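Local coordinates for protein 1-carboxybiuret hydrolase subunit AtzE (Pseudomonas sp., PDB 6C62) that hydrolyses 1-carboxybiuret to urea-1,3-dicarboxylate and ammonia, a step of bacterial atrazine degradation carried out by an amidase-family enzyme, at residues A[20-25]-A[45-50]; A[69-74]-A[110-115]; A[185-190]-A[209-214]. All coordinates share one frame; numbering follows the deposited sequence.

Contact 1 (A[20-25]-A[45-50])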
loop_
_atom_site.group_PDB
_atom_site.type_symbol
_atom_site.label_atom_id
_atom_site.label_comp_id
_atom_site.label_asym_id
_atom_site.label_seq_id
_atom_site.Cartn_x
_atom_site.Cartn_y
_atom_site.Cartn_z
ATOM N N VAL A 20 21.781 -38.370 -15.679
ATOM C CA VAL A 20 21.839 -36.916 -15.800
ATOM C C VAL A 20 22.032 -36.255 -14.432
ATOM O O VAL A 20 22.862 -35.363 -14.284
ATOM C CB VAL A 20 20.591 -36.351 -16.508
ATOM C CG1 VAL A 20 20.552 -34.830 -16.410
ATOM C CG2 VAL A 20 20.644 -36.745 -17.980
ATOM N N CYS A 21 21.283 -36.730 -13.435
ATOM C CA CYS A 21 21.450 -36.285 -12.058
ATOM C C CYS A 21 22.882 -36.538 -11.486
ATOM O O CYS A 21 23.532 -35.628 -10.894
ATOM C CB CYS A 21 20.387 -37.011 -11.192
ATOM S SG CYS A 21 20.558 -36.677 -9.460
ATOM N N GLU A 22 23.383 -37.762 -11.666
ATOM C CA GLU A 22 24.731 -38.098 -11.211
ATOM C C GLU A 22 25.840 -37.261 -11.910
ATOM O O GLU A 22 26.774 -36.845 -11.243
ATOM C CB GLU A 22 25.025 -39.588 -11.423
ATOM C CG GLU A 22 24.181 -40.571 -10.617
ATOM C CD GLU A 22 24.276 -40.382 -9.110
ATOM O OE1 GLU A 22 25.316 -39.891 -8.617
ATOM O OE2 GLU A 22 23.313 -40.732 -8.407
ATOM N N GLU A 23 25.689 -36.959 -13.194
ATOM C CA GLU A 23 26.613 -36.055 -13.863
ATOM C C GLU A 23 26.646 -34.651 -13.227
ATOM O O GLU A 23 27.722 -34.077 -13.016
ATOM C CB GLU A 23 26.314 -35.898 -15.361
ATOM C CG GLU A 23 26.576 -37.145 -16.230
ATOM C CD GLU A 23 26.112 -36.942 -17.694
ATOM O OE1 GLU A 23 26.651 -35.991 -18.316
ATOM O OE2 GLU A 23 25.216 -37.699 -18.213
ATOM N N ALA A 24 25.457 -34.100 -12.947
ATOM C CA ALA A 24 25.409 -32.811 -12.302
ATOM C C ALA A 24 26.048 -32.872 -10.899
ATOM O O ALA A 24 26.840 -31.994 -10.547
ATOM C CB ALA A 24 24.000 -32.293 -12.218
ATOM N N LEU A 25 25.732 -33.901 -10.123
ATOM C CA LEU A 25 26.359 -34.056 -8.832
ATOM C C LEU A 25 27.892 -34.117 -8.896
ATOM O O LEU A 25 28.584 -33.496 -8.081
ATOM C CB LEU A 25 25.797 -35.244 -8.069
ATOM C CG LEU A 25 24.329 -35.089 -7.676
ATOM C CD1 LEU A 25 23.806 -36.422 -7.151
ATOM C CD2 LEU A 25 24.132 -33.970 -6.663
ATOM N N ARG A 45 17.206 -36.377 -2.154
ATOM C CA ARG A 45 16.051 -35.910 -2.885
ATOM C C ARG A 45 16.256 -35.934 -4.401
ATOM O O ARG A 45 15.379 -36.357 -5.134
ATOM C CB ARG A 45 15.661 -34.512 -2.442
ATOM C CG ARG A 45 14.437 -34.002 -3.146
ATOM C CD ARG A 45 14.205 -32.570 -2.778
ATOM N NE ARG A 45 13.188 -31.974 -3.630
ATOM C CZ ARG A 45 12.296 -31.100 -3.252
ATOM N NH1 ARG A 45 12.253 -30.637 -2.008
ATOM N NH2 ARG A 45 11.436 -30.680 -4.166
ATOM N N ALA A 46 17.379 -35.442 -4.879
ATOM C CA ALA A 46 17.657 -35.434 -6.284
ATOM C C ALA A 46 17.604 -36.832 -6.871
ATOM O O ALA A 46 17.056 -37.035 -7.946
ATOM C CB ALA A 46 19.017 -34.852 -6.533
ATOM N N ARG A 47 18.242 -37.775 -6.186
ATOM C CA ARG A 47 18.302 -39.122 -6.700
ATOM C C ARG A 47 16.908 -39.768 -6.732
ATOM O O ARG A 47 16.618 -40.473 -7.699
ATOM C CB ARG A 47 19.279 -40.004 -5.907
ATOM C CG ARG A 47 20.700 -39.606 -6.177
ATOM C CD ARG A 47 21.707 -40.197 -5.194
ATOM N NE ARG A 47 23.067 -40.066 -5.696
ATOM C CZ ARG A 47 24.161 -40.095 -4.945
ATOM N NH1 ARG A 47 24.078 -40.263 -3.626
ATOM N NH2 ARG A 47 25.336 -39.956 -5.512
ATOM N N ALA A 48 16.089 -39.516 -5.712
ATOM C CA ALA A 48 14.728 -40.086 -5.681
ATOM C C ALA A 48 13.855 -39.442 -6.754
ATOM O O ALA A 48 13.046 -40.154 -7.375
ATOM C CB ALA A 48 14.071 -39.913 -4.339
ATOM N N GLU A 49 14.009 -38.135 -7.007
ATOM C CA GLU A 49 13.259 -37.479 -8.080
ATOM C C GLU A 49 13.602 -38.008 -9.468
ATOM O O GLU A 49 12.692 -38.256 -10.308
ATOM C CB GLU A 49 13.361 -35.946 -8.029
ATOM C CG GLU A 49 12.535 -35.314 -6.892
ATOM C CD GLU A 49 12.777 -33.782 -6.682
ATOM O OE1 GLU A 49 13.778 -33.206 -7.190
ATOM O OE2 GLU A 49 11.993 -33.127 -5.940
ATOM N N ALA A 50 14.901 -38.176 -9.704
ATOM C CA ALA A 50 15.400 -38.696 -10.979
ATOM C C ALA A 50 14.912 -40.156 -11.168
ATOM O O ALA A 50 14.378 -40.525 -12.267
ATOM C CB ALA A 50 16.922 -38.599 -11.030
#
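Glu22 and Arg47 join two nearly antiparallel helices through a side-on, two-pronged salt bridge. Arg47 NE gives its hydrogen to Glu22 OE2 at 2.8 Å, tilted somewhat from the guanidinium plane, while Arg47 NH2 reaches Glu22 OE1 at 3.1 Å, almost exactly in that plane and with a nearly straight N-H...O angle of 169°. Both oxygens use their syn lone pairs, and carboxylate and guanidinium lie close to coplanar. The two chains meet at about a right angle: Arg47 is extended from CG to NE, whereas Glu22 folds back at its second torsion (chi2 -58°), which turns the carboxylate across to the arginine. Leu25 CD1 approaches the guanidinium obliquely, 4.0 Å from Arg47 NE.

Beneath this polar pair the helices touch through small side chains. Cys21 SG rests on the methyl of Ala46, SG to CB 3.8 Å, and the CB atoms of Cys21 and Ala50 are also 3.8 Å apart. The segment axes are 9.9 Å apart at closest approach. Further out, Ala46 packs on Val113 and Leu115, and Ala24 on Leu115, so both helices lie against strand 113-118 of the central sheet.

Arg18 makes a second salt bridge to Glu22 OE2; the carboxylate is thus shared by two arginines, which would probably favour its ionised form at this partly exposed edge of the helix pair.

Contact 2 (A[69-74]-A[110-115]); sequences LPYAVK and AGAVLL
Tyr71 lays its ring against Leu114 while its backbone pairs with the same strand. Leu114 CD1 sits over one ring face, off-centre toward the rim, in a CH-pi contact 4.0 Å from the centroid. On a different part of the ring, the CB of Ala112 comes obliquely to Tyr71 CE1 at 3.5 Å. The first torsion of Tyr71 (chi1 75°) tucks CG between the backbone N and the carbonyl carbon, bringing the ring back over the neighbouring strand.

The backbone is equally close-knit. Val113 N donates to Leu69 O at 2.9 Å, Tyr71 N to Val113 O at 3.0 Å, and Leu115 N to Tyr71 O at 2.8 Å. On the other face of the sheet Pro70 CB meets Leu115 CD2 at a looser 3.9 Å, and helix 17-35 packs on both residues.

At the phenol end direct packing gives way to a water that bridges Tyr71 OH and Ala112 O, donating to the carbonyl, inside a buried contact. A leucine here would probably leave the water without its hydroxyl partner, still bonded to Ala112 O, and take away the flat face against which Leu114 CD1 rests. Beyond Ala72 the direct contact thins to Val73 CG1 against Leu114 CD1, 4.1 Å away.

Gly111, just past helix 102-109, closes its end in a Schellman motif, its positive phi directing the chain into strand 113-118. Helix 102-109 also packs on Tyr71, completing a parallel beta-alpha-beta unit of the amidase core. Strand 70-74 ends at Lys74, by similarity a charge-relay residue, whose NZ is hydrogen-bonded to Ser150 and Ser151.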
loop_
_atom_site.group_PDB
_atom_site.type_symbol
_atom_site.label_atom_id
_atom_site.label_comp_id
_atom_site.label_asym_id
_atom_site.label_seq_id
_atom_site.Cartn_x
_atom_site.Cartn_y
_atom_site.Cartn_z
ATOM N N LEU A 69 15.206 -32.642 -15.692
ATOM C CA LEU A 69 16.100 -31.467 -15.828
ATOM C C LEU A 69 16.609 -31.053 -14.446
ATOM O O LEU A 69 15.833 -30.756 -13.561
ATOM C CB LEU A 69 15.373 -30.307 -16.486
ATOM C CG LEU A 69 16.272 -29.103 -16.821
ATOM C CD1 LEU A 69 17.098 -29.371 -18.059
ATOM C CD2 LEU A 69 15.500 -27.852 -17.045
ATOM N N PRO A 70 17.924 -31.080 -14.231
ATOM C CA PRO A 70 18.405 -30.574 -12.937
ATOM C C PRO A 70 18.308 -29.071 -12.758
ATOM O O PRO A 70 18.442 -28.299 -13.731
ATOM C CB PRO A 70 19.882 -30.954 -12.956
ATOM C CG PRO A 70 20.019 -31.985 -14.003
ATOM C CD PRO A 70 19.020 -31.627 -15.034
ATOM N N TYR A 71 18.081 -28.650 -11.511
ATOM C CA TYR A 71 17.994 -27.214 -11.173
ATOM C C TYR A 71 18.391 -27.026 -9.718
ATOM O O TYR A 71 18.508 -28.017 -8.946
ATOM C CB TYR A 71 16.616 -26.628 -11.464
ATOM C CG TYR A 71 15.546 -26.996 -10.513
ATOM C CD1 TYR A 71 14.989 -28.286 -10.523
ATOM C CD2 TYR A 71 15.050 -26.090 -9.566
ATOM C CE1 TYR A 71 13.981 -28.618 -9.679
ATOM C CE2 TYR A 71 14.014 -26.431 -8.705
ATOM C CZ TYR A 71 13.466 -27.674 -8.761
ATOM O OH TYR A 71 12.458 -28.092 -7.857
ATOM N N ALA A 72 18.731 -25.797 -9.410
ATOM C CA ALA A 72 18.977 -25.398 -8.032
ATOM C C ALA A 72 18.358 -24.050 -7.762
ATOM O O ALA A 72 18.014 -23.298 -8.706
ATOM C CB ALA A 72 20.455 -25.407 -7.741
ATOM N N VAL A 73 18.194 -23.713 -6.475
ATOM C CA VAL A 73 17.461 -22.455 -6.120
ATOM C C VAL A 73 18.230 -21.587 -5.131
ATOM O O VAL A 73 18.887 -22.095 -4.215
ATOM C CB VAL A 73 16.050 -22.789 -5.557
ATOM C CG1 VAL A 73 15.286 -23.610 -6.610
ATOM C CG2 VAL A 73 16.119 -23.552 -4.252
ATOM N N LYS A 74 18.141 -20.276 -5.305
ATOM C CA LYS A 74 18.654 -19.340 -4.320
ATOM C C LYS A 74 18.126 -19.705 -2.934
ATOM O O LYS A 74 16.949 -20.107 -2.786
ATOM C CB LYS A 74 18.198 -17.956 -4.740
ATOM C CG LYS A 74 18.802 -16.808 -3.960
ATOM C CD LYS A 74 18.282 -15.508 -4.568
ATOM C CE LYS A 74 18.978 -14.310 -3.962
ATOM N NZ LYS A 74 18.532 -13.081 -4.674
ATOM N N ALA A 110 6.502 -30.337 -12.936
ATOM C CA ALA A 110 6.907 -30.409 -14.311
ATOM C C ALA A 110 8.044 -31.432 -14.576
ATOM O O ALA A 110 8.454 -31.580 -15.698
ATOM C CB ALA A 110 7.327 -29.022 -14.795
ATOM N N GLY A 111 8.528 -32.117 -13.543
ATOM C CA GLY A 111 9.481 -33.230 -13.684
ATOM C C GLY A 111 10.900 -32.821 -13.382
ATOM O O GLY A 111 11.766 -33.619 -13.533
ATOM N N ALA A 112 11.136 -31.558 -12.992
ATOM C CA ALA A 112 12.484 -31.115 -12.724
ATOM C C ALA A 112 13.008 -31.708 -11.414
ATOM O O ALA A 112 12.256 -32.029 -10.498
ATOM C CB ALA A 112 12.572 -29.611 -12.766
ATOM N N VAL A 113 14.320 -31.813 -11.343
ATOM C CA VAL A 113 15.052 -32.487 -10.268
ATOM C C VAL A 113 15.927 -31.515 -9.489
ATOM O O VAL A 113 16.911 -30.927 -10.035
ATOM C CB VAL A 113 15.945 -33.600 -10.881
ATOM C CG1 VAL A 113 16.831 -34.241 -9.831
ATOM C CG2 VAL A 113 15.057 -34.660 -11.540
ATOM N N LEU A 114 15.642 -31.380 -8.190
ATOM C CA LEU A 114 16.266 -30.355 -7.382
ATOM C C LEU A 114 17.588 -30.819 -6.793
ATOM O O LEU A 114 17.617 -31.813 -6.052
ATOM C CB LEU A 114 15.319 -29.923 -6.243
ATOM C CG LEU A 114 15.906 -28.924 -5.241
ATOM C CD1 LEU A 114 16.088 -27.613 -5.904
ATOM C CD2 LEU A 114 14.970 -28.753 -4.088
ATOM N N LEU A 115 18.648 -30.067 -7.066
ATOM C CA LEU A 115 19.977 -30.387 -6.597
ATOM C C LEU A 115 20.414 -29.626 -5.359
ATOM O O LEU A 115 21.354 -30.097 -4.636
ATOM C CB LEU A 115 20.997 -30.168 -7.705
ATOM C CG LEU A 115 21.292 -31.414 -8.524
ATOM C CD1 LEU A 115 20.112 -32.213 -9.015
ATOM C CD2 LEU A 115 22.027 -30.903 -9.724
HETATM O O HOH W 1 12.063 -30.939 -7.901
#

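Contact 3 (A[185-190]-A[209-214]); sequences WGLKPT and LGPLAD
Trp185 turns the edge of its indole toward the neighbouring strand, where Ala213 O lies near the ring plane, 3.8 Å from Trp185 CD1. The backbone C of Asp214 lies obliquely to the ring, near the same CD1. The Trp185 side chain also packs on Val412, Ala414 and Pro415 of strand 411-416 and on Val216 and Leu219 of helix 216-226, and it touches Ala453 of a loop. Trp185 and Ala213 project to the same sheet face; with CG anti to the carbonyl carbon and beside the backbone N (chi1 -69°), the CD1 edge is brought to Ala213 O.

The backbones of Trp185 and Ala213 form an antiparallel hydrogen-bonded pair: Trp185 N donates to Ala213 O at 3.0 Å, and Ala213 N returns a bond to Trp185 O at 2.9 Å. One residue on, Gly186 faces Leu212 as a non-hydrogen-bonded pair with CA atoms only 4.2 Å apart. Leu187 N then bonds to Pro211 O at 3.0 Å. These neighbours belong to the mixed central sheet of the amidase fold: strand 208-213 is flanked by 165-170 and 185-188, and 185-188 has 411-416 as its other neighbour.

Pro211 cannot donate a backbone hydrogen bond, and its ring instead packs against Leu187, whose CB is 4.1 Å from Pro211 CD. Farther along, Pro189 CD sits 3.2 Å from Leu209 O. In this close stretch of the extended strand a CB on Gly210 would run into Leu187 O and Pro189 CD, which explains the glycine. The CB of Leu209 points away from strand 185-188, and its side chain lies about 7 Å from that of Lys74, a catalytic residue by similarity, and also touches Ser169.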
loop_
_atom_site.group_PDB
_atom_site.type_symbol
_atom_site.label_atom_id
_atom_site.label_comp_id
_atom_site.label_asym_id
_atom_site.label_seq_id
_atom_site.Cartn_x
_atom_site.Cartn_y
_atom_site.Cartn_z
ATOM N N TRP A 185 21.438 -16.404 -19.172
ATOM C CA TRP A 185 20.137 -15.839 -19.454
ATOM C C TRP A 185 19.378 -15.624 -18.131
ATOM O O TRP A 185 19.481 -16.433 -17.224
ATOM C CB TRP A 185 19.292 -16.747 -20.362
ATOM C CG TRP A 185 19.793 -16.835 -21.744
ATOM C CD1 TRP A 185 20.775 -17.688 -22.237
ATOM C CD2 TRP A 185 19.372 -16.045 -22.846
ATOM N NE1 TRP A 185 20.966 -17.459 -23.583
ATOM C CE2 TRP A 185 20.116 -16.463 -23.980
ATOM C CE3 TRP A 185 18.472 -14.993 -22.983
ATOM C CZ2 TRP A 185 19.972 -15.859 -25.224
ATOM C CZ3 TRP A 185 18.334 -14.412 -24.218
ATOM C CH2 TRP A 185 19.061 -14.851 -25.316
ATOM N N GLY A 186 18.615 -14.540 -18.041
ATOM C CA GLY A 186 17.735 -14.322 -16.901
ATOM C C GLY A 186 16.418 -13.708 -17.334
ATOM O O GLY A 186 16.354 -12.979 -18.367
ATOM N N LEU A 187 15.371 -14.003 -16.555
ATOM C CA LEU A 187 14.080 -13.460 -16.756
ATOM C C LEU A 187 13.552 -12.955 -15.424
ATOM O O LEU A 187 13.413 -13.742 -14.461
ATOM C CB LEU A 187 13.121 -14.539 -17.306
ATOM C CG LEU A 187 11.608 -14.193 -17.319
ATOM C CD1 LEU A 187 11.320 -13.055 -18.266
ATOM C CD2 LEU A 187 10.772 -15.425 -17.676
ATOM N N LYS A 188 13.255 -11.668 -15.368
ATOM C CA LYS A 188 12.527 -11.074 -14.236
ATOM C C LYS A 188 11.149 -10.847 -14.773
ATOM O O LYS A 188 10.961 -9.942 -15.574
ATOM C CB LYS A 188 13.155 -9.771 -13.819
ATOM C CG LYS A 188 12.433 -9.172 -12.622
ATOM C CD LYS A 188 12.611 -7.662 -12.435
ATOM C CE LYS A 188 12.009 -6.821 -13.521
ATOM N NZ LYS A 188 10.545 -6.926 -13.512
ATOM N N PRO A 189 10.189 -11.698 -14.417
ATOM C CA PRO A 189 8.855 -11.506 -14.919
ATOM C C PRO A 189 8.191 -10.236 -14.364
ATOM O O PRO A 189 8.793 -9.485 -13.572
ATOM C CB PRO A 189 8.091 -12.771 -14.456
ATOM C CG PRO A 189 9.164 -13.729 -14.035
ATOM C CD PRO A 189 10.217 -12.813 -13.461
ATOM N N THR A 190 7.009 -9.965 -14.873
ATOM C CA THR A 190 6.192 -8.836 -14.386
ATOM C C THR A 190 6.004 -8.953 -12.857
ATOM O O THR A 190 5.824 -10.041 -12.329
ATOM C CB THR A 190 4.804 -8.856 -15.026
ATOM O OG1 THR A 190 4.925 -8.806 -16.458
ATOM C CG2 THR A 190 3.966 -7.731 -14.532
ATOM N N LEU A 209 10.425 -12.916 -8.411
ATOM C CA LEU A 209 11.140 -14.187 -8.503
ATOM C C LEU A 209 11.147 -14.627 -9.937
ATOM O O LEU A 209 10.224 -14.327 -10.698
ATOM C CB LEU A 209 10.464 -15.262 -7.690
ATOM C CG LEU A 209 10.282 -14.949 -6.178
ATOM C CD1 LEU A 209 9.507 -16.094 -5.587
ATOM C CD2 LEU A 209 11.665 -14.790 -5.523
ATOM N N GLY A 210 12.188 -15.357 -10.311
ATOM C CA GLY A 210 12.315 -15.800 -11.705
ATOM C C GLY A 210 13.513 -16.689 -11.991
ATOM O O GLY A 210 14.378 -16.914 -11.112
ATOM N N PRO A 211 13.545 -17.258 -13.194
ATOM C CA PRO A 211 14.573 -18.208 -13.584
ATOM C C PRO A 211 15.788 -17.538 -14.220
ATOM O O PRO A 211 15.705 -16.415 -14.776
ATOM C CB PRO A 211 13.861 -19.055 -14.597
ATOM C CG PRO A 211 12.889 -18.061 -15.278
ATOM C CD PRO A 211 12.493 -17.106 -14.222
ATOM N N LEU A 212 16.913 -18.216 -14.079
ATOM C CA LEU A 212 18.092 -18.008 -14.909
ATOM C C LEU A 212 18.359 -19.330 -15.618
ATOM O O LEU A 212 17.968 -20.385 -15.115
ATOM C CB LEU A 212 19.317 -17.641 -14.081
ATOM C CG LEU A 212 19.321 -16.308 -13.353
ATOM C CD1 LEU A 212 18.503 -16.418 -12.081
ATOM C CD2 LEU A 212 20.717 -15.813 -12.982
ATOM N N ALA A 213 18.986 -19.270 -16.792
ATOM C CA ALA A 213 19.111 -20.472 -17.598
ATOM C C ALA A 213 20.215 -20.412 -18.605
ATOM O O ALA A 213 20.806 -19.363 -18.882
ATOM C CB ALA A 213 17.758 -20.808 -18.296
ATOM N N ASP A 214 20.513 -21.585 -19.150
ATOM C CA ASP A 214 21.564 -21.763 -20.147
ATOM C C ASP A 214 21.149 -21.411 -21.571
ATOM O O ASP A 214 21.961 -21.503 -22.505
ATOM C CB ASP A 214 22.073 -23.191 -20.087
ATOM C CG ASP A 214 21.053 -24.218 -20.597
ATOM O OD1 ASP A 214 19.848 -23.911 -20.923
ATOM O OD2 ASP A 214 21.459 -25.381 -20.644
#

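Overall arrangement
The three contacts follow one another along the chain, each closing before the next opens. Contacts 1 and 2 adjoin, their centres 9 Å apart: helix 43-58 packs on strand 113-118, and Glu49 OE1 of contact 1 probably accepts a hydrogen bond from Leu114 N of contact 2. Contacts 2 and 3 lie 14 Å apart between centres without touching, but both belong to the central mixed sheet, where strand 165-170 separates 70-74 from 208-213. The centres of contacts 1 and 3 are about 23 Å apart, with nearest atoms about 10 Å apart. The series thus runs from a peripheral helix pair toward the centre of the chain, passing strand 70-74, which ends at Lys74, assigned to the active site by similarity.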